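Local coordinates for protein alkylhalidase CmlS (Streptomyces venezuelae, PDB 3I3L) that binds FAD, in part through a covalent bond to the protein, and acts as a flavin-dependent halogenase in chloramphenicol biosynthesis, at residues A335-A340 with Y489-I494; D353-W358 with F496-R501. All blocks are in the same frame, centred on the assembly; numbering follows the deposited sequence.

Contact 1: residues A335-A340 with Y489-I494; sequences AVSAAA and YRVEPI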
loop_
_atom_site.group_PDB
_atom_site.type_symbol
_atom_site.label_atom_id
_atom_site.label_comp_id
_atom_site.label_asym_id
_atom_site.label_seq_id
_atom_site.Cartn_x
_atom_site.Cartn_y
_atom_site.Cartn_z
ATOM N N ALA A 335 11.028 1.478 2.781
ATOM C CA ALA A 335 12.480 1.260 2.683
ATOM C C ALA A 335 13.136 2.520 2.164
ATOM O O ALA A 335 14.120 2.995 2.743
ATOM C CB ALA A 335 12.797 0.037 1.725
ATOM N N VAL A 336 12.548 3.114 1.122
ATOM C CA VAL A 336 13.031 4.388 0.586
ATOM C C VAL A 336 12.928 5.463 1.628
ATOM O O VAL A 336 13.869 6.287 1.766
ATOM C CB VAL A 336 12.251 4.807 -0.682
ATOM C CG1 VAL A 336 12.419 6.298 -0.956
ATOM C CG2 VAL A 336 12.730 3.977 -1.913
ATOM N N SER A 337 11.839 5.485 2.381
ATOM C CA SER A 337 11.675 6.543 3.421
ATOM C C SER A 337 12.639 6.385 4.566
ATOM O O SER A 337 13.102 7.367 5.157
ATOM C CB SER A 337 10.241 6.541 3.987
ATOM O OG SER A 337 9.335 6.845 2.957
ATOM N N ALA A 338 12.898 5.146 4.944
ATOM C CA ALA A 338 13.785 4.905 6.090
ATOM C C ALA A 338 15.227 5.293 5.692
ATOM O O ALA A 338 15.932 5.838 6.496
ATOM C CB ALA A 338 13.783 3.410 6.523
ATOM N N ALA A 339 15.616 4.970 4.450
ATOM C CA ALA A 339 16.883 5.404 3.883
ATOM C C ALA A 339 17.022 6.962 3.931
ATOM O O ALA A 339 18.016 7.492 4.427
ATOM C CB ALA A 339 17.002 4.884 2.431
ATOM N N ALA A 340 16.031 7.675 3.421
ATOM C CA ALA A 340 16.094 9.114 3.373
ATOM C C ALA A 340 16.127 9.646 4.782
ATOM O O ALA A 340 16.773 10.668 5.056
ATOM C CB ALA A 340 14.883 9.660 2.602
ATOM N N TYR A 489 8.300 16.948 5.985
ATOM C CA TYR A 489 9.286 16.329 5.132
ATOM C C TYR A 489 8.681 15.718 3.909
ATOM O O TYR A 489 7.486 15.323 3.897
ATOM C CB TYR A 489 10.079 15.286 5.909
ATOM C CG TYR A 489 10.941 15.869 7.028
ATOM C CD1 TYR A 489 12.112 16.584 6.734
ATOM C CD2 TYR A 489 10.609 15.706 8.343
ATOM C CE1 TYR A 489 12.908 17.109 7.736
ATOM C CE2 TYR A 489 11.418 16.237 9.378
ATOM C CZ TYR A 489 12.573 16.905 9.033
ATOM O OH TYR A 489 13.365 17.418 10.012
ATOM N N ARG A 490 9.495 15.631 2.871
ATOM C CA ARG A 490 9.071 14.945 1.662
ATOM C C ARG A 490 10.286 14.313 1.021
ATOM O O ARG A 490 11.321 14.939 0.953
ATOM C CB ARG A 490 8.327 15.945 0.735
ATOM C CG ARG A 490 8.365 15.703 -0.758
ATOM C CD ARG A 490 9.300 16.743 -1.487
ATOM N NE ARG A 490 9.308 16.682 -2.981
ATOM C CZ ARG A 490 8.379 16.081 -3.751
ATOM N NH1 ARG A 490 7.337 15.439 -3.222
ATOM N NH2 ARG A 490 8.492 16.099 -5.074
ATOM N N VAL A 491 10.177 13.065 0.564
ATOM C CA VAL A 491 11.266 12.461 -0.181
ATOM C C VAL A 491 11.282 12.986 -1.604
ATOM O O VAL A 491 10.333 12.788 -2.322
ATOM C CB VAL A 491 11.093 10.951 -0.237
ATOM C CG1 VAL A 491 12.151 10.338 -1.103
ATOM C CG2 VAL A 491 11.137 10.354 1.241
ATOM N N GLU A 492 12.372 13.629 -2.025
ATOM C CA GLU A 492 12.526 14.062 -3.425
ATOM C C GLU A 492 12.637 12.861 -4.348
ATOM O O GLU A 492 13.488 12.011 -4.146
ATOM C CB GLU A 492 13.796 14.951 -3.548
ATOM C CG GLU A 492 13.869 15.763 -4.832
ATOM C CD GLU A 492 14.315 14.931 -5.981
ATOM O OE1 GLU A 492 15.318 14.191 -5.855
ATOM O OE2 GLU A 492 13.659 14.976 -7.044
ATOM N N PRO A 493 11.797 12.772 -5.391
ATOM C CA PRO A 493 11.728 11.467 -6.128
ATOM C C PRO A 493 12.954 11.095 -6.930
ATOM O O PRO A 493 13.253 9.914 -7.093
ATOM C CB PRO A 493 10.508 11.627 -7.064
ATOM C CG PRO A 493 10.312 13.157 -7.151
ATOM C CD PRO A 493 10.705 13.690 -5.787
ATOM N N ILE A 494 13.684 12.077 -7.446
ATOM C CA ILE A 494 14.813 11.733 -8.336
ATOM C C ILE A 494 16.079 11.300 -7.575
ATOM O O ILE A 494 16.708 10.301 -7.922
ATOM C CB ILE A 494 15.162 12.907 -9.286
ATOM C CG1 ILE A 494 13.908 13.341 -10.056
ATOM C CG2 ILE A 494 16.348 12.542 -10.230
ATOM C CD1 ILE A 494 14.186 14.061 -11.334
#
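The end of strand 483-491 of the CmlS C-terminal domain is laid against helix 327-347 of the FAD-binding part of the chain, and Val491 is the residue that makes the join. Its two methyls divide the work. CG1 of Val491, anti to the backbone N (chi1 175°), meets CG1 of Val336 at 4.1 Å. CG2 of Val491 comes 4.0 Å from CB of Ala340. The Val336 and Val491 side chains cross at a slant. Ser337 lies alongside, its OG 4.3 Å from Val491 CG2, a van der Waals approach; the hydroxyl is hydrogen-bonded to Gln333 O on the same helix. Val336 and Ser337, neighbours in sequence, and Ala340 about one turn further on together receive a single valine. The axes of helix segment 335-340 and strand segment 489-491 approach to 9.4 Å. Beyond the strand the chain turns back on itself: Ile494 N donates to Glu492 OE2 over 2.9 Å, reaching the carboxylate from above its plane. Phe496 touches both valines, and Leu498 of the next strand packs on Val491 and Ala340. Helix 33-44 lies against Val336 through Val37 and Thr41, while Trp358 and Tyr359 of helix 352-382 adjoin Ser337.

Contact 2: residues D353-W358 with F496-R501; sequences DAVHAW and FRLEQR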
loop_
_atom_site.group_PDB
_atom_site.type_symbol
_atom_site.label_atom_id
_atom_site.label_comp_id
_atom_site.label_asym_id
_atom_site.label_seq_id
_atom_site.Cartn_x
_atom_site.Cartn_y
_atom_site.Cartn_z
ATOM N N ASP A 353 14.342 13.902 16.246
ATOM C CA ASP A 353 13.001 13.673 16.738
ATOM C C ASP A 353 11.957 13.931 15.680
ATOM O O ASP A 353 11.046 13.122 15.474
ATOM C CB ASP A 353 12.712 14.550 17.970
ATOM C CG ASP A 353 13.443 14.030 19.247
ATOM O OD1 ASP A 353 13.805 12.840 19.342
ATOM O OD2 ASP A 353 13.632 14.820 20.186
ATOM N N ALA A 354 12.118 15.043 14.986
ATOM C CA ALA A 354 11.199 15.434 13.951
ATOM C C ALA A 354 11.203 14.384 12.821
ATOM O O ALA A 354 10.170 14.075 12.253
ATOM C CB ALA A 354 11.586 16.816 13.422
ATOM N N VAL A 355 12.373 13.839 12.508
ATOM C CA VAL A 355 12.454 12.893 11.382
ATOM C C VAL A 355 11.780 11.570 11.772
ATOM O O VAL A 355 11.122 10.960 10.958
ATOM C CB VAL A 355 13.940 12.639 10.925
ATOM C CG1 VAL A 355 14.063 11.386 10.095
ATOM C CG2 VAL A 355 14.503 13.855 10.089
ATOM N N HIS A 356 12.000 11.113 13.003
ATOM C CA HIS A 356 11.362 9.897 13.430
ATOM C C HIS A 356 9.827 10.114 13.509
ATOM O O HIS A 356 9.079 9.228 13.152
ATOM C CB HIS A 356 11.886 9.496 14.802
ATOM C CG HIS A 356 13.103 8.645 14.746
ATOM N ND1 HIS A 356 13.140 7.452 14.060
ATOM C CD2 HIS A 356 14.307 8.761 15.359
ATOM C CE1 HIS A 356 14.320 6.878 14.223
ATOM N NE2 HIS A 356 15.066 7.668 14.964
ATOM N N ALA A 357 9.398 11.267 14.011
ATOM C CA ALA A 357 7.990 11.565 14.088
ATOM C C ALA A 357 7.386 11.576 12.691
ATOM O O ALA A 357 6.284 11.126 12.521
ATOM C CB ALA A 357 7.721 12.907 14.856
ATOM N N TRP A 358 8.123 12.062 11.693
ATOM C CA TRP A 358 7.644 12.001 10.342
ATOM C C TRP A 358 7.556 10.527 9.823
ATOM O O TRP A 358 6.586 10.146 9.170
ATOM C CB TRP A 358 8.462 12.906 9.400
ATOM C CG TRP A 358 8.177 12.606 7.945
ATOM C CD1 TRP A 358 7.185 13.146 7.176
ATOM C CD2 TRP A 358 8.892 11.686 7.084
ATOM N NE1 TRP A 358 7.249 12.654 5.905
ATOM C CE2 TRP A 358 8.253 11.720 5.826
ATOM C CE3 TRP A 358 9.995 10.854 7.257
ATOM C CZ2 TRP A 358 8.681 10.944 4.749
ATOM C CZ3 TRP A 358 10.411 10.073 6.194
ATOM C CH2 TRP A 358 9.780 10.139 4.958
ATOM N N PHE A 496 16.183 11.080 -4.003
ATOM C CA PHE A 496 15.799 10.395 -2.772
ATOM C C PHE A 496 16.173 11.110 -1.468
ATOM O O PHE A 496 16.099 10.499 -0.396
ATOM C CB PHE A 496 16.302 8.973 -2.772
ATOM C CG PHE A 496 15.588 8.096 -3.749
ATOM C CD1 PHE A 496 14.235 7.810 -3.581
ATOM C CD2 PHE A 496 16.225 7.600 -4.848
ATOM C CE1 PHE A 496 13.562 7.004 -4.516
ATOM C CE2 PHE A 496 15.572 6.761 -5.769
ATOM C CZ PHE A 496 14.239 6.450 -5.592
ATOM N N ARG A 497 16.549 12.386 -1.519
ATOM C CA ARG A 497 16.905 13.063 -0.264
ATOM C C ARG A 497 15.608 13.406 0.445
ATOM O O ARG A 497 14.606 13.700 -0.206
ATOM C CB ARG A 497 17.723 14.378 -0.493
ATOM C CG ARG A 497 19.063 14.208 -1.334
ATOM C CD ARG A 497 20.236 13.667 -0.445
ATOM N NE ARG A 497 21.360 13.211 -1.262
ATOM C CZ ARG A 497 22.385 12.491 -0.834
ATOM N NH1 ARG A 497 22.515 12.158 0.468
ATOM N NH2 ARG A 497 23.298 12.083 -1.723
ATOM N N LEU A 498 15.665 13.481 1.770
ATOM C CA LEU A 498 14.565 13.986 2.518
ATOM C C LEU A 498 14.664 15.500 2.586
ATOM O O LEU A 498 15.576 16.043 3.202
ATOM C CB LEU A 498 14.535 13.371 3.942
ATOM C CG LEU A 498 13.196 13.554 4.664
ATOM C CD1 LEU A 498 12.127 12.724 4.001
ATOM C CD2 LEU A 498 13.305 13.234 6.218
ATOM N N GLU A 499 13.681 16.198 2.023
ATOM C CA GLU A 499 13.736 17.633 1.989
ATOM C C GLU A 499 12.696 18.182 2.958
ATOM O O GLU A 499 11.635 17.580 3.198
ATOM C CB GLU A 499 13.415 18.171 0.579
ATOM C CG GLU A 499 14.352 17.757 -0.534
ATOM C CD GLU A 499 13.927 18.327 -1.935
ATOM O OE1 GLU A 499 12.779 18.784 -2.105
ATOM O OE2 GLU A 499 14.738 18.255 -2.884
ATOM N N GLN A 500 12.993 19.341 3.485
ATOM C CA GLN A 500 12.004 20.133 4.242
ATOM C C GLN A 500 11.046 20.899 3.335
ATOM O O GLN A 500 11.438 21.362 2.274
ATOM C CB GLN A 500 12.714 21.121 5.106
ATOM C CG GLN A 500 12.531 20.876 6.561
ATOM C CD GLN A 500 13.649 21.494 7.362
ATOM O OE1 GLN A 500 14.582 22.026 6.783
ATOM N NE2 GLN A 500 13.577 21.415 8.691
ATOM N N ARG A 501 9.783 20.982 3.751
ATOM C CA ARG A 501 8.724 21.662 3.005
ATOM C C ARG A 501 7.786 22.269 4.038
ATOM O O ARG A 501 7.605 21.715 5.105
ATOM C CB ARG A 501 7.939 20.661 2.108
#
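Leu498 reaches from the start of strand 498-506 to helix 352-382 and sets one methyl against each of two helix residues, Val355 and Trp358. The tight part is at the indole. CD1 of Leu498 lies over one face of the Trp358 six-membered ring, 3.9 Å from its centroid and 21° off the normal, a CH-pi contact. The methyl is displaced toward the rim, so its closest ring atom is CH2 of Trp358, at 3.6 Å. With CG of Trp358 anti to the backbone N (chi1 167°), the indole extends from the helix to meet the leucine. The other methyl is more loosely engaged: CD2 of Leu498 is 4.1 Å from CG2 of Val355, and no hydrogen bond crosses between the segments. All three touching side chains are buried, with Ala341 and Ile345 of helix 327-347 against Val355, and His488 edge-to-face with Trp358. The solvent side begins close by, where Asp353, Ala354 and Ala357 on the helix and Gln500 on the strand are exposed and take no part in the contact. Arg497, just before the strand, turns instead to a salt bridge with Asp343 of helix 327-347. The arrangement is helix-on-sheet packing, in which an apolar side chain from one face of an antiparallel hairpin fits against residues spaced i and i+3 along a helix.

How the contacts relate
Of the four elements joined, helices 327-347 and 352-382 precede strands 483-491 and 498-506 in the chain. Contact 1 closes a loop of 148 residues from helix 327-347 to strand 483-491, and contact 2 one of 137 residues from helix 352-382 to strand 498-506. Their segments alternate, so the two loops cross rather than nest. The centres lie 8 Å apart, and the strands are antiparallel neighbours, probably hydrogen-bonded from Glu499 N to Arg490 O and from Glu492 N to Arg497 O. One hairpin of the C-terminal region is thereby fastened to two consecutive helices whose contacting segments fall in the FAD-binding region.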